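Local coordinates for protein WbmS, polysaccharide deacetylase involved in O-antigen biosynthesis (Bordetella bronchiseptica, PDB 3HFT) that probably removes acetyl groups from a sugar of the O-antigen during its biosynthesis, using a bound zinc ion, at residues Asp46-Ala49 / Asp50-Gln54; Ile150-Pro153 / Trp154-Ile158. All coordinates share one frame; numbering follows the deposited sequence.

Both contacts are local, each made within one continuous run of nine residues, with one backbone hydrogen bond and one bridging water between its two halves. Interaction 1 is buried, lies where the loop after the central strand 39-44 passes into helix 50-63, and supplies one of the zinc ligands, Asp46. Interaction 2 is partly buried, belongs to the loop between strands 146-147 and 163-164, and lies on the other side of the chain's centre, about 28 Å away between centres. The first joins small apolar side chains to a helix start; the second is a proline-led turn beside a second subunit. Their nearest atoms remain about 12 Å apart.

Interaction 1 (Asp46-Ala49 / Asp50-Gln54); sequences DWAA and DFVLQ. With EDO (1,2-ethanediol), chain D.
Ala49 occupies the N-cap position of helix 50-63, and its carbonyl oxygen is the point where the loop is tied to the helix. Leu53 N donates to Ala49 O over 3.0 Å, with an N-H...O angle of 165° and the donor almost on the extension of the carbonyl bond, the first i to i+4 bond of the helix. The methyl of Ala49 meets the ring of Phe51 obliquely, CB lying 3.6 Å from CE1. A chi1 of 73° places CG of Phe51 between its own backbone N and carbonyl carbon, which turns the ring back toward the loop; Val52 CG2 rests over one face near the rim. Ala48 faces the helix with its CB 3.9 Å from Val52 CG1, while Pro209 touches both residues from helix 209-214. A water ties the polar atoms of the loop and the first turn together, donating to Ala48 O at 2.7 Å and to Asp50 OD1 at 2.6 Å. OD1 is also hydrogen-bonded to Thr75 OG1, so at least two partners fix the carboxylate. At the other end of the run, Asp46 divides its carboxylate: OD1 binds the zinc ion together with His92 and His127, whereas OD2 accepts a 2.6 Å hydrogen bond from O2 of an ethanediol molecule, probably from the crystallisation liquor. This is a strand-loop-helix connection whose loop carries an aspartate of the Asp-His-His zinc site, as in the polysaccharide deacetylase family.

Interaction 2 (Ile150-Pro153 / Trp154-Ile158); sequences ILVP and WDAGI. With EDO (1,2-ethanediol), chain G.
Val152 points its CG1 methyl across the turn onto Ile158, 3.8 Å from CD1, and the two side chains cross at about a right angle. With CG1 anti to the backbone N (chi1 178°), the same methyl also approaches Ala156 CB. Pro153 leads the turn: its carbonyl oxygen accepts a hydrogen bond from Ala156 N at 3.0 Å, the donor standing 56° above the carbonyl plane. A water adds a second grip, donating to Pro153 O at 2.8 Å and accepting from Ile158 N, so the chain beyond the turn is tied back to the same oxygen. Asp155 folds back beside the proline ring, OD1 lying 3.3 Å from Pro153 CB. Its chi1 of 62° places CG of Asp155 between backbone N and carbonyl carbon; OD2 is hydrogen-bonded to Trp187 NE1, and OD1 accepts a 3.0 Å hydrogen bond from O1 of an ethanediol, probably from the crystallisation liquor, whose exact position is doubtful because it lies implausibly close to OD2. Asp155 CB sits over the rim of one face of the Trp154 ring, which Trp187 meets edge-to-face. Trp163 of the second subunit packs on Pro153 and Ala156, and Ile158 meets Ile158 of that subunit. The arrangement is a type I beta turn, Pro153 to Ala156, with proline at its first position, set in a loop at the subunit interface.

Interaction 1 (Asp46-Ala49 / Asp50-Gln54)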
ATOM      1  N   ASP A  46      -0.998  16.038 -11.634  1.00 32.78           N
ATOM      2  CA  ASP A  46       0.427  16.335 -11.415  1.00 32.50           C
ATOM      3  C   ASP A  46       0.888  17.684 -11.966  1.00 32.27           C
ATOM      4  O   ASP A  46       1.892  17.770 -12.687  1.00 33.04           O
ATOM      5  CB  ASP A  46       1.317  15.203 -11.945  1.00 32.43           C
ATOM      6  CG  ASP A  46       1.301  14.007 -11.029  1.00 36.30           C
ATOM      7  OD1 ASP A  46       0.341  13.919 -10.237  1.00 36.71           O
ATOM      8  OD2 ASP A  46       2.221  13.166 -11.105  1.00 37.59           O
ATOM      9  N   TRP A  47       0.164  18.732 -11.608  1.00 34.58           N
ATOM     10  CA  TRP A  47       0.568  20.103 -11.931  1.00 33.67           C
ATOM     11  C   TRP A  47       0.728  20.401 -13.419  1.00 34.34           C
ATOM     12  O   TRP A  47       1.428  21.330 -13.790  1.00 35.27           O
ATOM     13  CB  TRP A  47       1.852  20.498 -11.156  1.00 35.40           C
ATOM     14  CG  TRP A  47       1.663  20.332  -9.667  1.00 34.38           C
ATOM     15  CD1 TRP A  47       1.108  21.237  -8.814  1.00 35.89           C
ATOM     16  CD2 TRP A  47       1.949  19.164  -8.882  1.00 33.59           C
ATOM     17  NE1 TRP A  47       1.046  20.716  -7.554  1.00 34.61           N
ATOM     18  CE2 TRP A  47       1.554  19.448  -7.558  1.00 39.73           C
ATOM     19  CE3 TRP A  47       2.492  17.901  -9.170  1.00 38.49           C
ATOM     20  CZ2 TRP A  47       1.694  18.531  -6.515  1.00 38.50           C
ATOM     21  CZ3 TRP A  47       2.635  16.987  -8.126  1.00 37.76           C
ATOM     22  CH2 TRP A  47       2.237  17.314  -6.820  1.00 39.49           C
ATOM     23  N   ALA A  48       0.061  19.640 -14.279  1.00 32.93           N
ATOM     24  CA  ALA A  48       0.105  19.916 -15.721  1.00 33.44           C
ATOM     25  C   ALA A  48      -0.362  21.331 -16.065  1.00 33.04           C
ATOM     26  O   ALA A  48      -1.314  21.861 -15.494  1.00 32.28           O
ATOM     27  CB  ALA A  48      -0.754  18.894 -16.463  1.00 30.62           C
ATOM     28  N   ALA A  49       0.299  21.943 -17.035  1.00 32.18           N
ATOM     29  CA  ALA A  49      -0.132  23.206 -17.553  1.00 29.59           C
ATOM     30  C   ALA A  49      -1.553  23.018 -18.099  1.00 32.11           C
ATOM     31  O   ALA A  49      -1.921  21.936 -18.515  1.00 30.45           O
ATOM     32  CB  ALA A  49       0.819  23.658 -18.698  1.00 30.50           C
ATOM     33  N   ASP A  50      -2.328  24.093 -18.135  1.00 31.95           N
ATOM     34  CA  ASP A  50      -3.691  24.050 -18.632  1.00 32.58           C
ATOM     35  C   ASP A  50      -3.836  23.475 -20.040  1.00 32.64           C
ATOM     36  O   ASP A  50      -4.784  22.740 -20.292  1.00 32.83           O
ATOM     37  CB  ASP A  50      -4.311  25.451 -18.585  1.00 33.00           C
ATOM     38  CG  ASP A  50      -4.740  25.868 -17.186  1.00 35.95           C
ATOM     39  OD1 ASP A  50      -4.677  25.082 -16.220  1.00 36.86           O
ATOM     40  OD2 ASP A  50      -5.167  27.019 -17.042  1.00 34.68           O
ATOM     41  N   PHE A  51      -2.931  23.806 -20.974  1.00 34.03           N
ATOM     42  CA  PHE A  51      -3.094  23.310 -22.350  1.00 31.67           C
ATOM     43  C   PHE A  51      -2.919  21.790 -22.387  1.00 31.68           C
ATOM     44  O   PHE A  51      -3.586  21.085 -23.151  1.00 33.05           O
ATOM     45  CB  PHE A  51      -2.155  24.022 -23.353  1.00 31.82           C
ATOM     46  CG  PHE A  51      -0.707  23.628 -23.248  1.00 30.17           C
ATOM     47  CD1 PHE A  51       0.141  24.276 -22.361  1.00 33.89           C
ATOM     48  CD2 PHE A  51      -0.166  22.680 -24.110  1.00 35.02           C
ATOM     49  CE1 PHE A  51       1.480  23.932 -22.270  1.00 35.10           C
ATOM     50  CE2 PHE A  51       1.177  22.342 -24.046  1.00 32.60           C
ATOM     51  CZ  PHE A  51       2.003  22.958 -23.120  1.00 32.62           C
ATOM     52  N   VAL A  52      -2.045  21.285 -21.525  1.00 31.88           N
ATOM     53  CA  VAL A  52      -1.824  19.847 -21.394  1.00 31.51           C
ATOM     54  C   VAL A  52      -3.053  19.169 -20.774  1.00 32.41           C
ATOM     55  O   VAL A  52      -3.515  18.157 -21.279  1.00 32.84           O
ATOM     56  CB  VAL A  52      -0.552  19.558 -20.573  1.00 28.31           C
ATOM     57  CG1 VAL A  52      -0.421  18.047 -20.221  1.00 31.00           C
ATOM     58  CG2 VAL A  52       0.686  20.070 -21.319  1.00 32.34           C
ATOM     59  N   LEU A  53      -3.587  19.729 -19.688  1.00 32.61           N
ATOM     60  CA  LEU A  53      -4.768  19.137 -19.047  1.00 31.41           C
ATOM     61  C   LEU A  53      -5.949  19.209 -20.007  1.00 31.94           C
ATOM     62  O   LEU A  53      -6.686  18.233 -20.160  1.00 33.34           O
ATOM     63  CB  LEU A  53      -5.081  19.840 -17.710  1.00 30.79           C
ATOM     64  CG  LEU A  53      -6.354  19.398 -16.982  1.00 33.61           C
ATOM     65  CD1 LEU A  53      -6.376  17.890 -16.742  1.00 30.40           C
ATOM     66  CD2 LEU A  53      -6.467  20.154 -15.666  1.00 32.57           C
ATOM     67  N   GLN A  54      -6.098  20.338 -20.704  1.00 32.97           N
ATOM     68  CA  GLN A  54      -7.200  20.470 -21.660  1.00 33.41           C
ATOM     69  C   GLN A  54      -7.175  19.403 -22.743  1.00 31.04           C
ATOM     70  O   GLN A  54      -8.213  18.903 -23.155  1.00 32.07           O
ATOM     71  CB  GLN A  54      -7.227  21.836 -22.329  1.00 35.34           C
ATOM     72  CG  GLN A  54      -8.511  22.022 -23.184  1.00 41.27           C
ATOM     73  CD  GLN A  54      -9.766  22.061 -22.333  1.00 39.86           C
ATOM     74  OE1 GLN A  54      -9.866  22.895 -21.448  1.00 49.45           O
ATOM     75  NE2 GLN A  54     -10.716  21.156 -22.580  1.00 41.92           N
TER
HETATM   76  C1  EDO D 259       5.815  11.722 -13.807  1.00 54.81           C
HETATM   77  O1  EDO D 259       5.951  10.493 -14.524  1.00 39.94           O
HETATM   78  C2  EDO D 259       4.425  12.317 -14.057  1.00 61.80           C
HETATM   79  O2  EDO D 259       4.040  13.196 -12.986  1.00 64.92           O
HETATM   80  O   HOH W   1      -3.763  22.960 -15.029  1.00 42.20           O

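Interaction 2 (Ile150-Pro153 / Trp154-Ile158)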
ATOM      1  N   ILE A 150      -3.114   2.012  -3.326  1.00 31.87           N
ATOM      2  CA  ILE A 150      -2.476   0.682  -3.479  1.00 32.46           C
ATOM      3  C   ILE A 150      -2.355   0.319  -4.961  1.00 34.23           C
ATOM      4  O   ILE A 150      -3.375   0.211  -5.672  1.00 33.70           O
ATOM      5  CB  ILE A 150      -3.297  -0.447  -2.811  1.00 34.47           C
ATOM      6  CG1 ILE A 150      -3.399  -0.258  -1.281  1.00 40.21           C
ATOM      7  CG2 ILE A 150      -2.645  -1.855  -3.083  1.00 30.58           C
ATOM      8  CD1 ILE A 150      -2.155  -0.505  -0.563  1.00 41.80           C
ATOM      9  N   LEU A 151      -1.123   0.113  -5.415  1.00 33.20           N
ATOM     10  CA  LEU A 151      -0.865  -0.302  -6.764  1.00 33.16           C
ATOM     11  C   LEU A 151      -0.401  -1.744  -6.737  1.00 33.99           C
ATOM     12  O   LEU A 151       0.658  -2.047  -6.236  1.00 32.50           O
ATOM     13  CB  LEU A 151       0.186   0.591  -7.421  1.00 36.75           C
ATOM     14  CG  LEU A 151       0.373   0.540  -8.953  1.00 35.54           C
ATOM     15  CD1 LEU A 151       1.340   1.669  -9.394  1.00 31.41           C
ATOM     16  CD2 LEU A 151       0.845  -0.805  -9.533  1.00 33.96           C
ATOM     17  N   VAL A 152      -1.227  -2.654  -7.259  1.00 31.88           N
ATOM     18  CA  VAL A 152      -0.828  -4.033  -7.430  1.00 30.54           C
ATOM     19  C   VAL A 152      -0.744  -4.275  -8.937  1.00 31.64           C
ATOM     20  O   VAL A 152      -1.745  -4.236  -9.632  1.00 32.86           O
ATOM     21  CB  VAL A 152      -1.862  -5.016  -6.805  1.00 33.18           C
ATOM     22  CG1 VAL A 152      -1.402  -6.448  -7.055  1.00 32.72           C
ATOM     23  CG2 VAL A 152      -2.056  -4.715  -5.292  1.00 30.31           C
ATOM     24  N   PRO A 153       0.453  -4.524  -9.456  1.00 32.56           N
ATOM     25  CA  PRO A 153       0.605  -4.654 -10.905  1.00 32.38           C
ATOM     26  C   PRO A 153      -0.259  -5.721 -11.549  1.00 34.81           C
ATOM     27  O   PRO A 153      -0.439  -6.811 -11.001  1.00 32.32           O
ATOM     28  CB  PRO A 153       2.089  -5.004 -11.079  1.00 32.49           C
ATOM     29  CG  PRO A 153       2.747  -4.512  -9.833  1.00 36.43           C
ATOM     30  CD  PRO A 153       1.731  -4.642  -8.735  1.00 33.46           C
ATOM     31  N   TRP A 154      -0.793  -5.403 -12.713  1.00 33.09           N
ATOM     32  CA  TRP A 154      -1.613  -6.327 -13.485  1.00 34.02           C
ATOM     33  C   TRP A 154      -0.963  -7.676 -13.740  1.00 33.96           C
ATOM     34  O   TRP A 154      -1.671  -8.668 -13.987  1.00 33.93           O
ATOM     35  CB  TRP A 154      -1.984  -5.693 -14.850  1.00 35.45           C
ATOM     36  CG  TRP A 154      -0.850  -5.542 -15.741  1.00 31.16           C
ATOM     37  CD1 TRP A 154      -0.031  -4.456 -15.855  1.00 34.60           C
ATOM     38  CD2 TRP A 154      -0.338  -6.521 -16.641  1.00 29.21           C
ATOM     39  NE1 TRP A 154       0.949  -4.704 -16.781  1.00 32.87           N
ATOM     40  CE2 TRP A 154       0.791  -5.972 -17.260  1.00 34.43           C
ATOM     41  CE3 TRP A 154      -0.715  -7.828 -16.970  1.00 34.94           C
ATOM     42  CZ2 TRP A 154       1.535  -6.663 -18.183  1.00 34.73           C
ATOM     43  CZ3 TRP A 154       0.011  -8.493 -17.905  1.00 37.38           C
ATOM     44  CH2 TRP A 154       1.131  -7.919 -18.499  1.00 37.68           C
ATOM     45  N   ASP A 155       0.369  -7.723 -13.711  1.00 32.92           N
ATOM     46  CA  ASP A 155       1.100  -8.947 -14.017  1.00 33.94           C
ATOM     47  C   ASP A 155       1.612  -9.673 -12.772  1.00 36.29           C
ATOM     48  O   ASP A 155       2.399 -10.609 -12.872  1.00 34.44           O
ATOM     49  CB  ASP A 155       2.237  -8.699 -15.013  1.00 35.68           C
ATOM     50  CG  ASP A 155       3.298  -7.748 -14.493  1.00 38.05           C
ATOM     51  OD1 ASP A 155       3.062  -7.081 -13.484  1.00 37.41           O
ATOM     52  OD2 ASP A 155       4.377  -7.654 -15.141  1.00 37.92           O
ATOM     53  N   ALA A 156       1.152  -9.263 -11.600  1.00 33.54           N
ATOM     54  CA  ALA A 156       1.521  -9.928 -10.341  1.00 34.18           C
ATOM     55  C   ALA A 156       0.822 -11.284 -10.124  1.00 34.76           C
ATOM     56  O   ALA A 156       1.157 -12.027  -9.198  1.00 34.21           O
ATOM     57  CB  ALA A 156       1.236  -8.943  -9.132  1.00 33.09           C
ATOM     58  N   GLY A 157      -0.186 -11.596 -10.935  1.00 35.29           N
ATOM     59  CA  GLY A 157      -0.927 -12.855 -10.844  1.00 32.00           C
ATOM     60  C   GLY A 157      -2.054 -12.792  -9.833  1.00 31.62           C
ATOM     61  O   GLY A 157      -2.492 -13.827  -9.326  1.00 34.23           O
ATOM     62  N   ILE A 158      -2.477 -11.580  -9.498  1.00 30.88           N
ATOM     63  CA  ILE A 158      -3.473 -11.321  -8.469  1.00 29.59           C
ATOM     64  C   ILE A 158      -4.707 -10.691  -9.097  1.00 32.95           C
ATOM     65  O   ILE A 158      -4.631  -9.604  -9.716  1.00 34.45           O
ATOM     66  CB  ILE A 158      -2.916 -10.365  -7.387  1.00 32.18           C
ATOM     67  CG1 ILE A 158      -1.681 -10.998  -6.710  1.00 35.36           C
ATOM     68  CG2 ILE A 158      -4.010 -10.074  -6.332  1.00 30.52           C
ATOM     69  CD1 ILE A 158      -0.860 -10.054  -5.823  1.00 29.58           C
TER
HETATM   70  C1  EDO G 262       5.736  -6.553 -11.808  1.00 44.87           C
HETATM   71  O1  EDO G 262       4.946  -7.571 -11.226  1.00 43.08           O
HETATM   72  C2  EDO G 262       6.594  -7.223 -12.874  1.00 45.54           C
HETATM   73  O2  EDO G 262       6.197  -6.751 -14.172  1.00 50.95           O
HETATM   74  O   HOH W   2      -2.205  -8.979 -10.626  1.00 26.71           O